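Local coordinates for oxidoreductase, NAD-binding/iron-sulfur cluster-binding protein (Nitratireductor pacificus pht-3B, PDB 6ZXU) that carries cobalamin and two [4Fe-4S] clusters and, as a catabolic reductive dehalogenase, probably removes halogen from organohalide substrates by reduction, at residues A312-F317 against A321-L326; R336-H341 against Q448-Y453. One frame throughout, in Å; residues are numbered along the deposited sequence.

Contact 1. Residues A312-F317 against A321-L326; sequences AKRGDF and AEAGDL
The R314 guanidinium carries the CB methyl of A323 over one face, 3.2 Å above the plane and toward the rim, and OD2 of D325 at its edge. The salt bridge is end-on and two-pronged. NH1 of R314 reaches OD2 of D325 at 2.8 Å, that oxygen lying in the guanidinium plane, while NH2 of R314 makes a less straight bond to OD1 of D325, tilted from that plane, at 2.8 Å from the syn side. The two planes are turned 39° apart, and NH1 meets OD2 from above the carboxylate plane. A bend at chi2 (63°) carries the R314 chain across to the acid. Both ends have further partners: OD2 of D325 also pairs with R320, and R314 NE and NH2 bond the carbonyls of T691 and A694. A leucine at R314 would probably cost the buried D325 its two-pronged charge partner, leaving R320 and L696 N among those remaining, and take away the bonds to those two carbonyls. Beyond the ion pair, the F317 ring meets L326 obliquely, CD2 of F317 being 4.1 Å from CD1 of L326. A321 N donates to F317 O at 3.0 Å, an i+4 helical bond. D316 N-caps the helix 317-323, which ends in a Schellman motif at G324; F317 N bonds cobalamin, and helix 572-581 packs against the F317 and L326 side chains.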
loop_
_atom_site.group_PDB
_atom_site.type_symbol
_atom_site.label_atom_id
_atom_site.label_comp_id
_atom_site.label_asym_id
_atom_site.label_seq_id
_atom_site.Cartn_x
_atom_site.Cartn_y
_atom_site.Cartn_z
ATOM N N ALA A 312 -20.857 -13.170 -9.032
ATOM C CA ALA A 312 -21.498 -12.438 -7.960
ATOM C C ALA A 312 -20.410 -11.921 -6.935
ATOM O O ALA A 312 -19.456 -12.640 -6.650
ATOM C CB ALA A 312 -22.513 -13.339 -7.237
ATOM N N LYS A 313 -20.555 -10.712 -6.407
ATOM C CA LYS A 313 -19.733 -10.287 -5.251
ATOM C C LYS A 313 -19.832 -11.287 -4.088
ATOM O O LYS A 313 -18.914 -11.463 -3.346
ATOM C CB LYS A 313 -20.137 -8.915 -4.705
ATOM C CG LYS A 313 -19.356 -7.810 -5.265
ATOM C CD LYS A 313 -19.544 -6.480 -4.600
ATOM C CE LYS A 313 -18.716 -6.437 -3.339
ATOM N NZ LYS A 313 -18.762 -4.991 -2.895
ATOM N N ARG A 314 -20.970 -11.921 -3.969
ATOM C CA ARG A 314 -21.206 -12.930 -2.980
ATOM C C ARG A 314 -20.281 -14.148 -3.128
ATOM O O ARG A 314 -20.140 -14.958 -2.178
ATOM C CB ARG A 314 -22.693 -13.338 -3.024
ATOM C CG ARG A 314 -23.129 -14.495 -2.103
ATOM C CD ARG A 314 -22.968 -14.217 -0.591
ATOM N NE ARG A 314 -23.492 -15.357 0.126
ATOM C CZ ARG A 314 -22.863 -16.520 0.265
ATOM N NH1 ARG A 314 -21.643 -16.637 -0.159
ATOM N NH2 ARG A 314 -23.398 -17.539 0.884
ATOM N N GLY A 315 -19.600 -14.286 -4.269
ATOM C CA GLY A 315 -18.624 -15.339 -4.476
ATOM C C GLY A 315 -17.186 -15.053 -4.078
ATOM O O GLY A 315 -16.375 -15.987 -4.074
ATOM N N ASP A 316 -16.853 -13.793 -3.806
ATOM C CA ASP A 316 -15.600 -13.389 -3.147
ATOM C C ASP A 316 -15.508 -14.308 -1.901
ATOM O O ASP A 316 -16.443 -14.364 -1.134
ATOM C CB ASP A 316 -15.750 -11.897 -2.841
ATOM C CG ASP A 316 -14.829 -11.336 -1.684
ATOM O OD1 ASP A 316 -14.456 -12.076 -0.768
ATOM O OD2 ASP A 316 -14.568 -10.060 -1.701
ATOM N N PHE A 317 -14.403 -15.004 -1.685
ATOM C CA PHE A 317 -14.331 -15.935 -0.596
ATOM C C PHE A 317 -14.297 -15.320 0.809
ATOM O O PHE A 317 -14.659 -16.035 1.729
ATOM C CB PHE A 317 -13.227 -16.976 -0.724
ATOM C CG PHE A 317 -13.679 -18.242 -1.387
ATOM C CD1 PHE A 317 -14.083 -18.228 -2.670
ATOM C CD2 PHE A 317 -13.589 -19.475 -0.728
ATOM C CE1 PHE A 317 -14.510 -19.396 -3.313
ATOM C CE2 PHE A 317 -14.016 -20.632 -1.327
ATOM C CZ PHE A 317 -14.473 -20.600 -2.659
ATOM N N ALA A 321 -17.004 -16.684 3.527
ATOM C CA ALA A 321 -16.698 -16.935 4.930
ATOM C C ALA A 321 -17.685 -16.240 5.860
ATOM O O ALA A 321 -18.196 -16.855 6.753
ATOM C CB ALA A 321 -15.246 -16.485 5.227
ATOM N N GLU A 322 -17.958 -14.950 5.606
ATOM C CA GLU A 322 -18.884 -14.179 6.356
ATOM C C GLU A 322 -20.276 -14.833 6.359
ATOM O O GLU A 322 -20.956 -14.798 7.361
ATOM C CB GLU A 322 -19.026 -12.802 5.732
ATOM C CG GLU A 322 -19.960 -11.950 6.519
ATOM C CD GLU A 322 -19.979 -10.507 6.068
ATOM O OE1 GLU A 322 -19.177 -10.086 5.133
ATOM O OE2 GLU A 322 -20.866 -9.782 6.642
ATOM N N ALA A 323 -20.713 -15.380 5.221
ATOM C CA ALA A 323 -22.039 -15.968 5.086
ATOM C C ALA A 323 -22.156 -17.334 5.774
ATOM O O ALA A 323 -23.257 -17.793 5.974
ATOM C CB ALA A 323 -22.420 -16.137 3.640
ATOM N N GLY A 324 -21.031 -17.986 6.075
ATOM C CA GLY A 324 -21.006 -19.311 6.672
ATOM C C GLY A 324 -20.626 -20.418 5.740
ATOM O O GLY A 324 -20.552 -21.566 6.185
ATOM N N ASP A 325 -20.365 -20.135 4.457
ATOM C CA ASP A 325 -20.018 -21.187 3.472
ATOM C C ASP A 325 -18.804 -22.003 3.825
ATOM O O ASP A 325 -18.640 -23.099 3.350
ATOM C CB ASP A 325 -19.746 -20.559 2.093
ATOM C CG ASP A 325 -20.903 -19.747 1.513
ATOM O OD1 ASP A 325 -21.994 -19.641 2.136
ATOM O OD2 ASP A 325 -20.733 -19.202 0.352
ATOM N N LEU A 326 -17.903 -21.454 4.663
ATOM C CA LEU A 326 -16.652 -22.159 4.993
ATOM C C LEU A 326 -16.624 -22.721 6.452
ATOM O O LEU A 326 -15.555 -23.024 6.992
ATOM C CB LEU A 326 -15.475 -21.212 4.805
ATOM C CG LEU A 326 -14.919 -20.939 3.417
ATOM C CD1 LEU A 326 -15.910 -20.524 2.442
ATOM C CD2 LEU A 326 -13.870 -19.793 3.415
#

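Contact 2. Residues R336-H341 against Q448-Y453; sequences RFPMKH and QSMRAY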
loop_
_atom_site.group_PDB
_atom_site.type_symbol
_atom_site.label_atom_id
_atom_site.label_comp_id
_atom_site.label_asym_id
_atom_site.label_seq_id
_atom_site.Cartn_x
_atom_site.Cartn_y
_atom_site.Cartn_z
ATOM N N ARG A 336 -12.803 -10.018 12.449
ATOM C CA ARG A 336 -11.695 -9.723 13.377
ATOM C C ARG A 336 -10.316 -9.925 12.776
ATOM O O ARG A 336 -9.345 -9.295 13.208
ATOM C CB ARG A 336 -11.840 -10.699 14.531
ATOM C CG ARG A 336 -10.960 -10.423 15.642
ATOM C CD ARG A 336 -11.024 -11.513 16.696
ATOM N NE ARG A 336 -9.846 -11.213 17.508
ATOM C CZ ARG A 336 -8.855 -12.066 17.722
ATOM N NH1 ARG A 336 -8.901 -13.303 17.197
ATOM N NH2 ARG A 336 -7.851 -11.721 18.550
ATOM N N PHE A 337 -10.185 -10.861 11.843
ATOM C CA PHE A 337 -8.869 -11.417 11.508
ATOM C C PHE A 337 -7.802 -10.393 11.040
ATOM O O PHE A 337 -6.636 -10.552 11.380
ATOM C CB PHE A 337 -8.962 -12.582 10.541
ATOM C CG PHE A 337 -9.109 -12.161 9.099
ATOM C CD1 PHE A 337 -10.328 -11.880 8.594
ATOM C CD2 PHE A 337 -7.992 -12.046 8.283
ATOM C CE1 PHE A 337 -10.512 -11.496 7.270
ATOM C CE2 PHE A 337 -8.151 -11.660 6.963
ATOM C CZ PHE A 337 -9.401 -11.353 6.470
ATOM N N PRO A 338 -8.207 -9.312 10.370
ATOM C CA PRO A 338 -7.193 -8.348 10.028
ATOM C C PRO A 338 -7.058 -7.182 11.001
ATOM O O PRO A 338 -6.287 -6.226 10.737
ATOM C CB PRO A 338 -7.706 -7.791 8.663
ATOM C CG PRO A 338 -9.209 -7.813 8.811
ATOM C CD PRO A 338 -9.524 -8.919 9.808
ATOM N N MET A 339 -7.780 -7.266 12.108
ATOM C CA MET A 339 -7.850 -6.152 13.069
ATOM C C MET A 339 -7.451 -6.574 14.480
ATOM O O MET A 339 -7.882 -5.999 15.451
ATOM C CB MET A 339 -9.279 -5.602 13.086
ATOM C CG MET A 339 -9.588 -4.798 11.816
ATOM S SD MET A 339 -8.702 -3.278 11.795
ATOM C CE MET A 339 -8.444 -2.874 10.048
ATOM N N LYS A 340 -6.591 -7.555 14.566
ATOM C CA LYS A 340 -6.125 -8.033 15.814
ATOM C C LYS A 340 -5.013 -7.158 16.395
ATOM O O LYS A 340 -4.827 -7.126 17.584
ATOM C CB LYS A 340 -5.583 -9.451 15.655
ATOM C CG LYS A 340 -6.538 -10.419 15.040
ATOM C CD LYS A 340 -5.923 -11.833 15.195
ATOM C CE LYS A 340 -6.169 -12.736 14.032
ATOM N NZ LYS A 340 -5.737 -14.145 14.253
ATOM N N HIS A 341 -4.245 -6.438 15.553
ATOM C CA HIS A 341 -3.143 -5.632 16.052
ATOM C C HIS A 341 -3.580 -4.189 16.215
ATOM O O HIS A 341 -4.351 -3.683 15.403
ATOM C CB HIS A 341 -1.965 -5.736 15.091
ATOM C CG HIS A 341 -0.711 -5.130 15.620
ATOM N ND1 HIS A 341 -0.502 -3.769 15.650
ATOM C CD2 HIS A 341 0.400 -5.694 16.118
ATOM C CE1 HIS A 341 0.706 -3.518 16.131
ATOM N NE2 HIS A 341 1.259 -4.676 16.448
ATOM N N GLN A 448 0.298 -4.447 7.235
ATOM C CA GLN A 448 0.895 -4.148 5.943
ATOM C C GLN A 448 -0.145 -4.057 4.853
ATOM O O GLN A 448 -0.130 -3.132 4.023
ATOM C CB GLN A 448 1.964 -5.183 5.562
ATOM C CG GLN A 448 3.254 -5.099 6.394
ATOM C CD GLN A 448 4.474 -5.720 5.686
ATOM O OE1 GLN A 448 4.783 -6.899 5.893
ATOM N NE2 GLN A 448 5.154 -4.919 4.810
ATOM N N SER A 449 -1.082 -4.959 4.854
ATOM C CA SER A 449 -2.227 -4.902 3.886
ATOM C C SER A 449 -3.057 -3.647 4.065
ATOM O O SER A 449 -3.375 -2.952 3.102
ATOM C CB SER A 449 -3.139 -6.130 4.072
ATOM O OG SER A 449 -2.463 -7.293 3.714
ATOM N N MET A 450 -3.386 -3.325 5.306
ATOM C CA MET A 450 -4.323 -2.218 5.584
ATOM C C MET A 450 -3.712 -0.870 5.317
ATOM O O MET A 450 -4.414 0.036 4.869
ATOM C CB MET A 450 -4.836 -2.278 7.036
ATOM C CG MET A 450 -5.755 -3.442 7.366
ATOM S SD MET A 450 -7.304 -3.391 6.394
ATOM C CE MET A 450 -7.389 -5.127 5.773
ATOM N N ARG A 451 -2.434 -0.692 5.660
ATOM C CA ARG A 451 -1.764 0.546 5.296
ATOM C C ARG A 451 -1.910 0.826 3.797
ATOM O O ARG A 451 -2.281 1.890 3.381
ATOM C CB ARG A 451 -0.295 0.503 5.653
ATOM C CG ARG A 451 0.502 1.665 5.045
ATOM C CD ARG A 451 1.981 1.487 4.991
ATOM N NE ARG A 451 2.616 2.378 4.035
ATOM C CZ ARG A 451 2.743 2.081 2.732
ATOM N NH1 ARG A 451 2.356 0.880 2.263
ATOM N NH2 ARG A 451 3.293 2.932 1.900
ATOM N N ALA A 452 -1.651 -0.171 2.981
ATOM C CA ALA A 452 -1.704 0.002 1.538
ATOM C C ALA A 452 -3.149 0.251 1.084
ATOM O O ALA A 452 -3.361 1.053 0.190
ATOM C CB ALA A 452 -1.063 -1.217 0.863
ATOM N N TYR A 453 -4.088 -0.472 1.656
ATOM C CA TYR A 453 -5.532 -0.287 1.395
ATOM C C TYR A 453 -5.991 1.122 1.775
ATOM O O TYR A 453 -6.625 1.808 0.969
ATOM C CB TYR A 453 -6.324 -1.245 2.205
ATOM C CG TYR A 453 -6.375 -2.631 1.630
ATOM C CD1 TYR A 453 -6.327 -2.827 0.290
ATOM C CD2 TYR A 453 -6.589 -3.705 2.432
ATOM C CE1 TYR A 453 -6.453 -4.094 -0.232
ATOM C CE2 TYR A 453 -6.670 -4.986 1.943
ATOM C CZ TYR A 453 -6.661 -5.184 0.598
ATOM O OH TYR A 453 -6.835 -6.489 0.043
#
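P338 and M450 make the closest backbone approach, their CA atoms 8.1 Å apart, between a type I beta turn spanning R336 to M339 and a stretch of the helix 445-469. At that separation the backbones do not touch, and the evidence for contact lies in three apolar side chains. M450 meets the turn at two points along its own length. Its CE methyl lies 3.9 Å from CB of P338, at the base of the pyrrolidine ring. Farther back on the same chain, CG of M450 is 3.8 Å from CE of M339, and the M450 sulfur SD is 3.9 Å from that same M339 methyl. The two methionines therefore do not meet methyl to methyl: the end of M339 comes against the middle of M450, the side chains crossing at about a right angle. M450 is folded to do this, since a turn at chi2 (-63°) and another at chi3 bring its methyl round to the proline and also into the plane of the Y453 ring, at its edge. M339 is likewise bent at chi2 (-70°), which brings its methyl to M450 from a CB that does not itself face the helix. The side-chain distances are those of van der Waals packing, and only 117 Å² is buried in total. The helix 342-354 joins the cluster, with L345 and Q348 against M339 and with M347 and I351 against M450. H341 N-caps that helix through ND1 to L343 N. The arrangement is loop-on-helix packing beside the cobalamin pocket: S449, next to M450 on the helix 445-469, and Y453, about one turn on, touch the cofactor, and Y453 OH bonds K515, another cobalamin-binding residue.

All touching residues of contact 1 are buried, whereas the three of contact 2 are each partly exposed. Their centres lie 19 Å apart and their nearest atoms about 7 Å, so they do not touch, and along the chain contact 1 closes before contact 2 opens. They share no helix: one ties the loop leading into helix 317-323 to that helix's last turn and the residues after it, the other joins segments more than a hundred residues apart. The chemistry differs accordingly, a buried ion pair with a short apolar supplement in contact 1 and purely apolar side-chain packing in contact 2. Segments of both nevertheless contribute to the cobalamin pocket, in contact 2 through neighbours of M450 on its helix.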